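Cytochrome C554 (Nitrosomonas europaea, PDB 1FT5) carries electrons in ammonia oxidation, a periplasmic four-heme cytochrome that accepts them directly from hydroxylamine oxidoreductase. Local coordinates at residues K9-C14 against V86-C91; E132-C137 against Y164-D169; M171-K176 against D198-S203. All blocks are in the same frame, centred on the assembly; numbering follows the deposited sequence.

From the N terminus the three contacts come in series, each loop closing before the next opens. Interaction 1 brings helix 9-14 against helix 88-92 across a long, mostly irregular run, setting the first attachment cysteines of hemes 1 and 3 beside each other. Interaction 2 closes a shorter loop, from helix 131-138 to the segment leading into helix 168-171, at heme 4. Interaction 3 then joins the turn that begins at the last residue of helix 168-171 to the C-terminal helix 197-202. No two of them nest or cross. Interaction 2 touches both others: Arg133 packs on the backbone of Ser90 and Cys91, and Phe166 on Met171; interactions 2 and 3 share heme 4.

Interaction 1: residues K9-C14 against V86-C91; sequences KKCSSC and VGCESC. With HEM (protoporphyrin IX containing Fe), chain G; PO4 (phosphate ion), chain C.
Cys11 and Cys88 bury most of the surface here and meet alongside each other, the CB of each next to the sulfur of its partner: Cys11 CB is 3.8 Å from Cys88 SG, and Cys11 SG 3.9 Å from Cys88 CB. In both, the sulfur stands opposite the carbonyl carbon and beside the backbone N (chi1 -42°), which turns the two thioethers to their separate hemes. Cys88 SG is bonded to CAB of heme 3 at 1.8 Å, and Cys91 SG fixes CAC of the same heme; Cys11 and Cys14 hold heme 1 in the same way. Each pair belongs to a CXXCH motif, whose histidine, His15 or His92, is an axial ligand to iron. Cys11 also reaches the neighbouring porphyrin, its CB lying 3.7 Å from the heme 3 methyl CMB.

Ser12 adds a lighter touch, with OG 4.2 Å from Cys88 SG. That hydroxyl is bonded both to the backbone O of Arg8 and to a phosphate, probably from the crystallisation liquor (Ser12 OG to O3, 2.5 Å); Arg8 holds the same ion.

The buried carboxylate of Glu89 accepts backbone N-H groups of Glu6, Gly7 and Gly95, while Asp66 takes both Gly87 N and Ser90 OG. Val86 O receives Trp22 NE1, linking the segment that leads into helix 88-92 to helix 16-22, while helix 9-14 packs against its first turn through Cys11.

Interaction 2: residues E132-C137 against Y164-D169; sequences ERCSAC and YTFKFD. With HEM (protoporphyrin IX containing Fe), chain H.
Phe166 and Phe168 both carry CG opposite their backbone N (chi1 -178° and 176°), which sends the two rings from the incoming chain toward Cys134, whose sulfur is turned back beside its own N. The rings meet different parts of that one side chain. Phe166 approaches its methylene, with CZ 3.6 Å from Cys134 CB, while Phe168 takes the sulfur, with CE1 3.6 Å from Cys134 SG. The second is a sulfur-aromatic contact made at the ring edge: the sulfur sits 80° off the ring normal and 4.7 Å from the centroid, close to the ring plane.

That sulfur is a thioether, bonded to CAB of heme 4 at 1.8 Å, and Cys137 SG holds CAC one turn further along helix 131-138. Phe168 thus packs at the attachment point, with CBB of the heme also at its edge, and Phe166 on the porphyrin margin. Phe166 turns an edge to the heme, its CZ 3.8 Å from methyl CMB and its CE1 3.9 Å from the meso carbon CHB. The same ring stacks with His138, an axial ligand of this iron. At the start of the segment, Tyr164 OH is hydrogen-bonded to a propionate of heme 2.

Lys167 occupies the N-cap position of helix 168-171, so Phe168 is placed at the very start of that helix. Cys134, Cys137 and His138 form the CXXCH site of heme 4, and the aromatic segment supplies an apolar wall beside it, within the multiheme cytochrome c fold.

Interaction 3: residues M171-K176 against D198-S203; sequences MVKEVK and DEFQAS. With HEM (protoporphyrin IX containing Fe), chain H.
Lys173 NZ is gripped by both carboxylate oxygens of Glu199, in a salt bridge that is uneven. The main bond runs from Lys173 NZ to Glu199 OE1 at 2.8 Å, entering on the syn lone pair, the side of the other oxygen; the one to OE2 is weak. Both side chains are extended beyond CG and cross at about a right angle, joining at their charged ends near the protein surface. The same lysine also makes a cation-pi contact with Phe196, so its charge has two partners.

Beneath this bridge Phe200 comes in edge first. Its CZ stands 3.4 Å from Val172 O, which lies near the ring plane, and its CE2 is 4.1 Å from Lys173 CG. A carbonyl oxygen there would face the slightly positive rim of the ring. The carbonyl belongs to a type I beta turn from Met171 to Glu174, closed by Glu174 N to Met171 O at 3.1 Å, which begins at the last residue of helix 168-171 and faces helix 197-202. Phe200 stacks with His181 and, with Val172, lines the pocket of heme 3.

On the far side of the turn the chain rests on heme 4: Met171 CG is 3.5 Å from its methyl CMA, and Val172 N is 3.7 Å from CMB. Gln201 secures helix 197-202 to the backbone of Tyr182 and Leu184.

Interaction 1: residues K9-C14 against V86-C91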
# COMPACT_ATOMS: atom_id res chain seq x y z
N LYS A 9 -6.39 -10.26 3.03
CA LYS A 9 -7.04 -11.50 2.58
C LYS A 9 -8.19 -11.34 1.64
O LYS A 9 -8.15 -11.91 0.54
CB LYS A 9 -7.51 -12.31 3.78
CG LYS A 9 -8.29 -13.60 3.38
CD LYS A 9 -9.27 -14.01 4.51
CE LYS A 9 -8.55 -14.83 5.56
NZ LYS A 9 -9.48 -15.45 6.61
N LYS A 10 -9.17 -10.53 2.00
CA LYS A 10 -10.31 -10.48 1.07
C LYS A 10 -9.91 -9.73 -0.20
O LYS A 10 -10.35 -10.10 -1.30
CB LYS A 10 -11.55 -9.86 1.73
CG LYS A 10 -12.17 -10.81 2.81
CD LYS A 10 -12.87 -10.06 3.92
CE LYS A 10 -12.69 -10.81 5.27
NZ LYS A 10 -11.44 -10.35 5.97
N CYS A 11 -9.09 -8.69 -0.09
CA CYS A 11 -8.70 -8.06 -1.33
C CYS A 11 -8.02 -9.05 -2.26
O CYS A 11 -8.25 -9.02 -3.48
CB CYS A 11 -7.67 -6.91 -1.09
SG CYS A 11 -7.98 -5.82 0.33
N SER A 12 -7.12 -9.88 -1.72
CA SER A 12 -6.34 -10.77 -2.55
C SER A 12 -7.19 -11.87 -3.16
O SER A 12 -6.85 -12.36 -4.23
CB SER A 12 -5.21 -11.36 -1.73
OG SER A 12 -4.32 -10.28 -1.30
N SER A 13 -8.26 -12.22 -2.46
CA SER A 13 -9.09 -13.31 -2.98
C SER A 13 -9.88 -12.87 -4.21
O SER A 13 -10.12 -13.69 -5.11
CB SER A 13 -10.01 -13.84 -1.88
OG SER A 13 -11.05 -12.93 -1.63
N CYS A 14 -10.28 -11.61 -4.27
CA CYS A 14 -11.00 -11.08 -5.44
C CYS A 14 -10.09 -10.53 -6.48
O CYS A 14 -10.52 -10.33 -7.62
CB CYS A 14 -11.95 -9.97 -5.08
SG CYS A 14 -13.42 -10.67 -4.22
N VAL A 86 3.82 -4.15 3.61
CA VAL A 86 3.04 -3.00 3.18
C VAL A 86 2.14 -3.58 2.11
O VAL A 86 2.56 -3.85 1.00
CB VAL A 86 3.96 -1.93 2.58
CG1 VAL A 86 3.17 -0.78 2.09
CG2 VAL A 86 4.89 -1.39 3.72
N GLY A 87 0.89 -3.74 2.52
CA GLY A 87 -0.12 -4.40 1.70
C GLY A 87 -1.14 -3.51 1.06
O GLY A 87 -1.04 -2.28 0.99
N CYS A 88 -2.24 -4.18 0.64
CA CYS A 88 -3.21 -3.46 -0.19
C CYS A 88 -3.77 -2.19 0.38
O CYS A 88 -3.93 -1.19 -0.26
CB CYS A 88 -4.38 -4.46 -0.49
SG CYS A 88 -3.92 -6.12 -0.90
N GLU A 89 -4.18 -2.25 1.67
CA GLU A 89 -4.82 -1.12 2.28
C GLU A 89 -3.82 0.02 2.59
O GLU A 89 -4.25 1.13 2.75
CB GLU A 89 -5.45 -1.57 3.58
CG GLU A 89 -6.67 -2.53 3.38
CD GLU A 89 -7.05 -3.18 4.70
OE1 GLU A 89 -6.22 -3.87 5.29
OE2 GLU A 89 -8.18 -2.94 5.19
N SER A 90 -2.54 -0.32 2.68
CA SER A 90 -1.58 0.78 2.90
C SER A 90 -1.60 1.77 1.75
O SER A 90 -1.29 2.95 1.96
CB SER A 90 -0.14 0.27 3.11
OG SER A 90 0.00 -0.27 4.41
N CYS A 91 -1.98 1.34 0.54
CA CYS A 91 -2.11 2.29 -0.57
C CYS A 91 -3.56 2.64 -0.90
O CYS A 91 -3.92 3.79 -1.12
CB CYS A 91 -1.42 1.74 -1.85
SG CYS A 91 0.38 1.63 -1.58
CHA HEM G . -4.44 -0.30 -8.78
CHB HEM G . -5.52 -4.26 -6.13
CHC HEM G . -1.62 -3.33 -3.32
CHD HEM G . -1.00 0.91 -5.60
C1A HEM G . -5.03 -1.48 -8.30
C2A HEM G . -6.16 -2.11 -8.91
C3A HEM G . -6.48 -3.18 -8.17
C4A HEM G . -5.54 -3.26 -7.10
CMA HEM G . -7.63 -4.19 -8.39
CAA HEM G . -6.90 -1.62 -10.20
CBA HEM G . -6.44 -2.46 -11.47
CGA HEM G . -4.90 -2.46 -11.67
O1A HEM G . -4.35 -1.39 -11.78
O2A HEM G . -4.32 -3.55 -11.68
C1B HEM G . -4.54 -4.34 -5.10
C2B HEM G . -4.47 -5.42 -4.16
C3B HEM G . -3.34 -5.20 -3.39
C4B HEM G . -2.77 -3.96 -3.90
CMB HEM G . -5.46 -6.58 -4.08
CAB HEM G . -2.73 -5.98 -2.26
CBB HEM G . -2.32 -7.40 -2.71
C1C HEM G . -1.15 -2.08 -3.73
C2C HEM G . -0.10 -1.42 -3.05
C3C HEM G . 0.04 -0.24 -3.61
C4C HEM G . -0.88 -0.15 -4.71
CMC HEM G . 0.72 -1.96 -1.86
CAC HEM G . 1.00 0.90 -3.16
CBC HEM G . 2.46 0.59 -2.96
C1D HEM G . -1.87 0.94 -6.70
C2D HEM G . -1.94 2.03 -7.64
C3D HEM G . -2.90 1.65 -8.57
C4D HEM G . -3.38 0.36 -8.15
CMD HEM G . -1.20 3.35 -7.56
CAD HEM G . -3.47 2.49 -9.70
CBD HEM G . -4.82 3.02 -9.34
CGD HEM G . -5.74 3.39 -10.53
O1D HEM G . -6.87 3.78 -10.24
O2D HEM G . -5.28 3.26 -11.67
NA HEM G . -4.65 -2.20 -7.20
NB HEM G . -3.49 -3.42 -4.94
NC HEM G . -1.63 -1.32 -4.74
ND HEM G . -2.75 -0.12 -7.00
FE HEM G . -3.11 -1.78 -5.99
P PO4 C . -1.98 -12.51 0.09
O1 PO4 C . -0.77 -12.83 1.00
O2 PO4 C . -3.23 -13.22 0.69
O3 PO4 C . -2.25 -10.99 -0.02
O4 PO4 C . -1.67 -13.02 -1.34

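Interaction 2: residues E132-C137 against Y164-D169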
# COMPACT_ATOMS: atom_id res chain seq x y z
N GLU A 132 -0.49 11.25 -0.28
CA GLU A 132 -0.29 11.43 1.17
C GLU A 132 0.12 10.12 1.81
O GLU A 132 1.03 10.09 2.65
CB GLU A 132 -1.59 11.95 1.82
CG GLU A 132 -1.38 12.72 3.12
CD GLU A 132 -0.47 13.99 3.00
OE1 GLU A 132 -0.34 14.60 1.89
OE2 GLU A 132 0.12 14.36 4.03
N ARG A 133 -0.55 9.01 1.46
CA ARG A 133 -0.16 7.73 2.04
C ARG A 133 1.27 7.33 1.73
O ARG A 133 2.00 6.88 2.63
CB ARG A 133 -1.12 6.57 1.62
CG ARG A 133 -2.43 6.67 2.37
CD ARG A 133 -3.41 5.49 1.97
NE ARG A 133 -4.73 5.87 2.42
CZ ARG A 133 -5.12 5.71 3.67
NH1 ARG A 133 -4.24 5.15 4.51
NH2 ARG A 133 -6.31 6.17 4.07
N CYS A 134 1.71 7.50 0.48
CA CYS A 134 3.07 7.09 0.16
C CYS A 134 4.05 7.96 0.94
O CYS A 134 5.05 7.46 1.46
CB CYS A 134 3.50 7.26 -1.30
SG CYS A 134 2.30 6.75 -2.60
N SER A 135 3.67 9.24 1.03
CA SER A 135 4.54 10.24 1.69
C SER A 135 4.70 9.99 3.15
O SER A 135 5.80 10.26 3.70
CB SER A 135 3.95 11.63 1.50
OG SER A 135 3.92 11.95 0.10
N ALA A 136 3.65 9.54 3.82
CA ALA A 136 3.74 9.27 5.26
C ALA A 136 4.80 8.23 5.64
O ALA A 136 5.27 8.18 6.78
CB ALA A 136 2.36 8.85 5.77
N CYS A 137 5.17 7.37 4.66
CA CYS A 137 6.23 6.41 4.91
C CYS A 137 7.55 6.92 4.24
O CYS A 137 8.61 6.94 4.88
CB CYS A 137 5.93 5.06 4.32
SG CYS A 137 4.48 4.36 5.15
N TYR A 164 17.37 7.05 -2.00
CA TYR A 164 16.14 7.13 -1.16
C TYR A 164 15.32 8.41 -1.45
O TYR A 164 14.34 8.71 -0.72
CB TYR A 164 16.51 7.04 0.33
CG TYR A 164 17.20 5.77 0.69
CD1 TYR A 164 18.45 5.80 1.31
CD2 TYR A 164 16.66 4.52 0.40
CE1 TYR A 164 19.11 4.63 1.61
CE2 TYR A 164 17.30 3.35 0.69
CZ TYR A 164 18.53 3.38 1.30
OH TYR A 164 19.19 2.21 1.54
N THR A 165 15.72 9.21 -2.46
CA THR A 165 14.95 10.37 -2.83
C THR A 165 13.63 9.83 -3.44
O THR A 165 13.64 8.89 -4.28
CB THR A 165 15.70 11.17 -3.91
OG1 THR A 165 17.01 11.47 -3.40
CG2 THR A 165 14.93 12.44 -4.24
N PHE A 166 12.54 10.47 -3.05
CA PHE A 166 11.22 10.01 -3.42
C PHE A 166 10.43 11.04 -4.15
O PHE A 166 10.18 12.12 -3.61
CB PHE A 166 10.42 9.59 -2.17
CG PHE A 166 9.03 9.05 -2.50
CD1 PHE A 166 8.89 7.72 -2.87
CD2 PHE A 166 7.92 9.88 -2.41
CE1 PHE A 166 7.62 7.19 -3.16
CE2 PHE A 166 6.62 9.34 -2.71
CZ PHE A 166 6.51 7.99 -3.07
N LYS A 167 10.00 10.69 -5.35
CA LYS A 167 9.22 11.64 -6.14
C LYS A 167 7.95 10.86 -6.53
O LYS A 167 8.02 9.93 -7.34
CB LYS A 167 9.99 12.01 -7.41
CG LYS A 167 11.36 12.55 -7.07
CD LYS A 167 11.23 14.00 -6.72
CE LYS A 167 12.48 14.51 -5.97
NZ LYS A 167 12.63 15.99 -6.16
N PHE A 168 6.84 11.24 -5.93
CA PHE A 168 5.62 10.48 -6.18
C PHE A 168 5.28 10.26 -7.65
O PHE A 168 4.99 9.12 -8.04
CB PHE A 168 4.44 11.18 -5.51
CG PHE A 168 3.13 10.50 -5.82
CD1 PHE A 168 2.77 9.32 -5.21
CD2 PHE A 168 2.23 11.10 -6.72
CE1 PHE A 168 1.54 8.72 -5.47
CE2 PHE A 168 1.01 10.52 -6.97
CZ PHE A 168 0.65 9.32 -6.35
N ASP A 169 5.32 11.32 -8.44
CA ASP A 169 4.88 11.16 -9.81
C ASP A 169 5.71 10.18 -10.60
O ASP A 169 5.26 9.64 -11.62
CB ASP A 169 4.89 12.53 -10.52
CG ASP A 169 3.74 13.44 -10.10
OD1 ASP A 169 2.81 13.08 -9.34
OD2 ASP A 169 3.76 14.59 -10.57
CHA HEM H . 9.70 0.53 -0.94
CHB HEM H . 7.07 3.41 -3.81
CHC HEM H . 3.65 3.51 -0.34
CHD HEM H . 6.91 1.67 2.78
C1A HEM H . 9.23 1.23 -2.04
C2A HEM H . 9.93 1.32 -3.31
C3A HEM H . 9.22 2.17 -4.08
C4A HEM H . 8.06 2.57 -3.32
CMA HEM H . 9.56 2.67 -5.51
CAA HEM H . 11.19 0.67 -3.67
CBA HEM H . 10.95 -0.69 -4.26
CGA HEM H . 12.20 -1.48 -4.62
O1A HEM H . 13.36 -1.01 -4.36
O2A HEM H . 12.03 -2.58 -5.15
C1B HEM H . 5.90 3.74 -3.09
C2B HEM H . 4.79 4.47 -3.61
C3B HEM H . 3.76 4.40 -2.66
C4B HEM H . 4.32 3.65 -1.54
CMB HEM H . 4.78 5.21 -4.98
CAB HEM H . 2.38 5.00 -2.71
CBB HEM H . 1.62 4.67 -3.98
C1C HEM H . 4.28 3.04 0.81
C2C HEM H . 3.62 3.11 2.07
C3C HEM H . 4.57 2.68 2.99
C4C HEM H . 5.75 2.28 2.23
CMC HEM H . 2.21 3.61 2.31
CAC HEM H . 4.49 2.61 4.54
CBC HEM H . 3.28 1.82 5.14
C1D HEM H . 7.97 1.16 1.99
C2D HEM H . 9.02 0.37 2.50
C3D HEM H . 9.76 -0.03 1.46
C4D HEM H . 9.15 0.58 0.31
CMD HEM H . 9.25 0.02 3.98
CAD HEM H . 10.93 -0.99 1.57
CBD HEM H . 10.60 -2.46 1.82
CGD HEM H . 11.81 -3.24 2.14
O1D HEM H . 12.64 -3.43 1.27
O2D HEM H . 11.91 -3.65 3.28
NA HEM H . 8.10 2.00 -2.08
NB HEM H . 5.66 3.22 -1.79
NC HEM H . 5.57 2.53 0.89
ND HEM H . 8.06 1.31 0.65
FE HEM H . 6.84 2.25 -0.60

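Interaction 3: residues M171-K176 against D198-S203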
# COMPACT_ATOMS: atom_id res chain seq x y z
N MET A 171 7.71 7.53 -8.93
CA MET A 171 7.67 6.23 -8.35
C MET A 171 6.34 5.51 -8.38
O MET A 171 6.34 4.31 -8.32
CB MET A 171 8.27 6.31 -6.96
CG MET A 171 9.71 5.75 -7.07
SD MET A 171 10.82 6.52 -6.01
CE MET A 171 12.43 6.41 -6.96
N VAL A 172 5.25 6.27 -8.50
CA VAL A 172 3.94 5.57 -8.60
C VAL A 172 3.81 4.89 -9.94
O VAL A 172 2.91 4.05 -10.12
CB VAL A 172 2.79 6.55 -8.33
CG1 VAL A 172 2.51 7.51 -9.56
CG2 VAL A 172 1.48 5.75 -8.00
N LYS A 173 4.74 5.19 -10.85
CA LYS A 173 4.71 4.55 -12.17
C LYS A 173 5.70 3.44 -12.27
O LYS A 173 5.98 2.96 -13.35
CB LYS A 173 4.96 5.59 -13.31
CG LYS A 173 3.97 6.69 -13.38
CD LYS A 173 4.02 7.42 -14.78
CE LYS A 173 2.93 8.47 -14.89
NZ LYS A 173 2.97 9.00 -16.29
N GLU A 174 6.25 2.99 -11.14
CA GLU A 174 7.17 1.85 -11.13
C GLU A 174 6.33 0.63 -10.80
O GLU A 174 6.00 0.40 -9.62
CB GLU A 174 8.21 2.11 -10.02
CG GLU A 174 9.39 1.17 -10.03
CD GLU A 174 10.45 1.55 -11.11
OE1 GLU A 174 10.82 2.76 -11.30
OE2 GLU A 174 10.87 0.60 -11.70
N VAL A 175 5.98 -0.17 -11.82
CA VAL A 175 5.12 -1.35 -11.55
C VAL A 175 5.79 -2.35 -10.67
O VAL A 175 5.13 -3.03 -9.88
CB VAL A 175 4.65 -2.06 -12.83
CG1 VAL A 175 3.69 -1.15 -13.58
CG2 VAL A 175 5.85 -2.46 -13.68
N LYS A 176 7.11 -2.45 -10.76
CA LYS A 176 7.77 -3.44 -9.90
C LYS A 176 7.75 -3.02 -8.46
O LYS A 176 8.17 -3.81 -7.61
CB LYS A 176 9.23 -3.70 -10.31
CG LYS A 176 9.30 -4.30 -11.70
CD LYS A 176 8.99 -3.22 -12.71
CE LYS A 176 9.61 -1.93 -12.23
NZ LYS A 176 8.84 -0.78 -12.58
N ASP A 198 -6.30 6.24 -16.38
CA ASP A 198 -6.52 5.92 -17.80
C ASP A 198 -5.23 5.50 -18.45
O ASP A 198 -5.20 4.54 -19.24
CB ASP A 198 -7.12 7.11 -18.51
CG ASP A 198 -8.53 7.42 -18.00
OD1 ASP A 198 -9.23 6.46 -17.57
OD2 ASP A 198 -8.91 8.59 -18.03
N GLU A 199 -4.14 6.20 -18.08
CA GLU A 199 -2.83 5.78 -18.61
C GLU A 199 -2.50 4.33 -18.22
O GLU A 199 -2.06 3.48 -19.00
CB GLU A 199 -1.75 6.73 -18.11
CG GLU A 199 -0.34 6.18 -18.33
CD GLU A 199 0.78 7.11 -17.76
OE1 GLU A 199 0.50 8.25 -17.38
OE2 GLU A 199 1.93 6.68 -17.73
N PHE A 200 -2.69 3.99 -16.93
CA PHE A 200 -2.37 2.66 -16.47
C PHE A 200 -3.28 1.58 -17.11
O PHE A 200 -2.84 0.46 -17.40
CB PHE A 200 -2.55 2.62 -14.93
CG PHE A 200 -1.43 3.22 -14.14
CD1 PHE A 200 -1.42 3.05 -12.79
CD2 PHE A 200 -0.41 3.94 -14.75
CE1 PHE A 200 -0.40 3.60 -12.00
CE2 PHE A 200 0.60 4.49 -14.00
CZ PHE A 200 0.63 4.33 -12.61
N GLN A 201 -4.54 1.97 -17.35
CA GLN A 201 -5.44 1.00 -17.92
C GLN A 201 -5.16 0.81 -19.40
O GLN A 201 -5.30 -0.31 -19.89
CB GLN A 201 -6.88 1.45 -17.70
CG GLN A 201 -7.35 1.14 -16.28
CD GLN A 201 -7.43 -0.36 -16.06
OE1 GLN A 201 -8.18 -1.09 -16.75
NE2 GLN A 201 -6.63 -0.87 -15.12
N ALA A 202 -4.73 1.88 -20.06
CA ALA A 202 -4.44 1.81 -21.51
C ALA A 202 -3.30 0.82 -21.81
O ALA A 202 -3.32 0.13 -22.84
CB ALA A 202 -4.16 3.19 -22.08
N SER A 203 -2.33 0.69 -20.90
CA SER A 203 -1.26 -0.27 -21.14
C SER A 203 -1.32 -1.47 -20.19
O SER A 203 -0.39 -2.26 -20.08
CB SER A 203 0.10 0.41 -21.09
OG SER A 203 0.32 1.05 -19.86
CHA HEM H . 9.70 0.53 -0.94
CHB HEM H . 7.07 3.41 -3.81
CHC HEM H . 3.65 3.51 -0.34
CHD HEM H . 6.91 1.67 2.78
C1A HEM H . 9.23 1.23 -2.04
C2A HEM H . 9.93 1.32 -3.31
C3A HEM H . 9.22 2.17 -4.08
C4A HEM H . 8.06 2.57 -3.32
CMA HEM H . 9.56 2.67 -5.51
CAA HEM H . 11.19 0.67 -3.67
CBA HEM H . 10.95 -0.69 -4.26
CGA HEM H . 12.20 -1.48 -4.62
O1A HEM H . 13.36 -1.01 -4.36
O2A HEM H . 12.03 -2.58 -5.15
C1B HEM H . 5.90 3.74 -3.09
C2B HEM H . 4.79 4.47 -3.61
C3B HEM H . 3.76 4.40 -2.66
C4B HEM H . 4.32 3.65 -1.54
CMB HEM H . 4.78 5.21 -4.98
CAB HEM H . 2.38 5.00 -2.71
CBB HEM H . 1.62 4.67 -3.98
C1C HEM H . 4.28 3.04 0.81
C2C HEM H . 3.62 3.11 2.07
C3C HEM H . 4.57 2.68 2.99
C4C HEM H . 5.75 2.28 2.23
CMC HEM H . 2.21 3.61 2.31
CAC HEM H . 4.49 2.61 4.54
CBC HEM H . 3.28 1.82 5.14
C1D HEM H . 7.97 1.16 1.99
C2D HEM H . 9.02 0.37 2.50
C3D HEM H . 9.76 -0.03 1.46
C4D HEM H . 9.15 0.58 0.31
CMD HEM H . 9.25 0.02 3.98
CAD HEM H . 10.93 -0.99 1.57
CBD HEM H . 10.60 -2.46 1.82
CGD HEM H . 11.81 -3.24 2.14
O1D HEM H . 12.64 -3.43 1.27
O2D HEM H . 11.91 -3.65 3.28
NA HEM H . 8.10 2.00 -2.08
NB HEM H . 5.66 3.22 -1.79
NC HEM H . 5.57 2.53 0.89
ND HEM H . 8.06 1.31 0.65
FE HEM H . 6.84 2.25 -0.60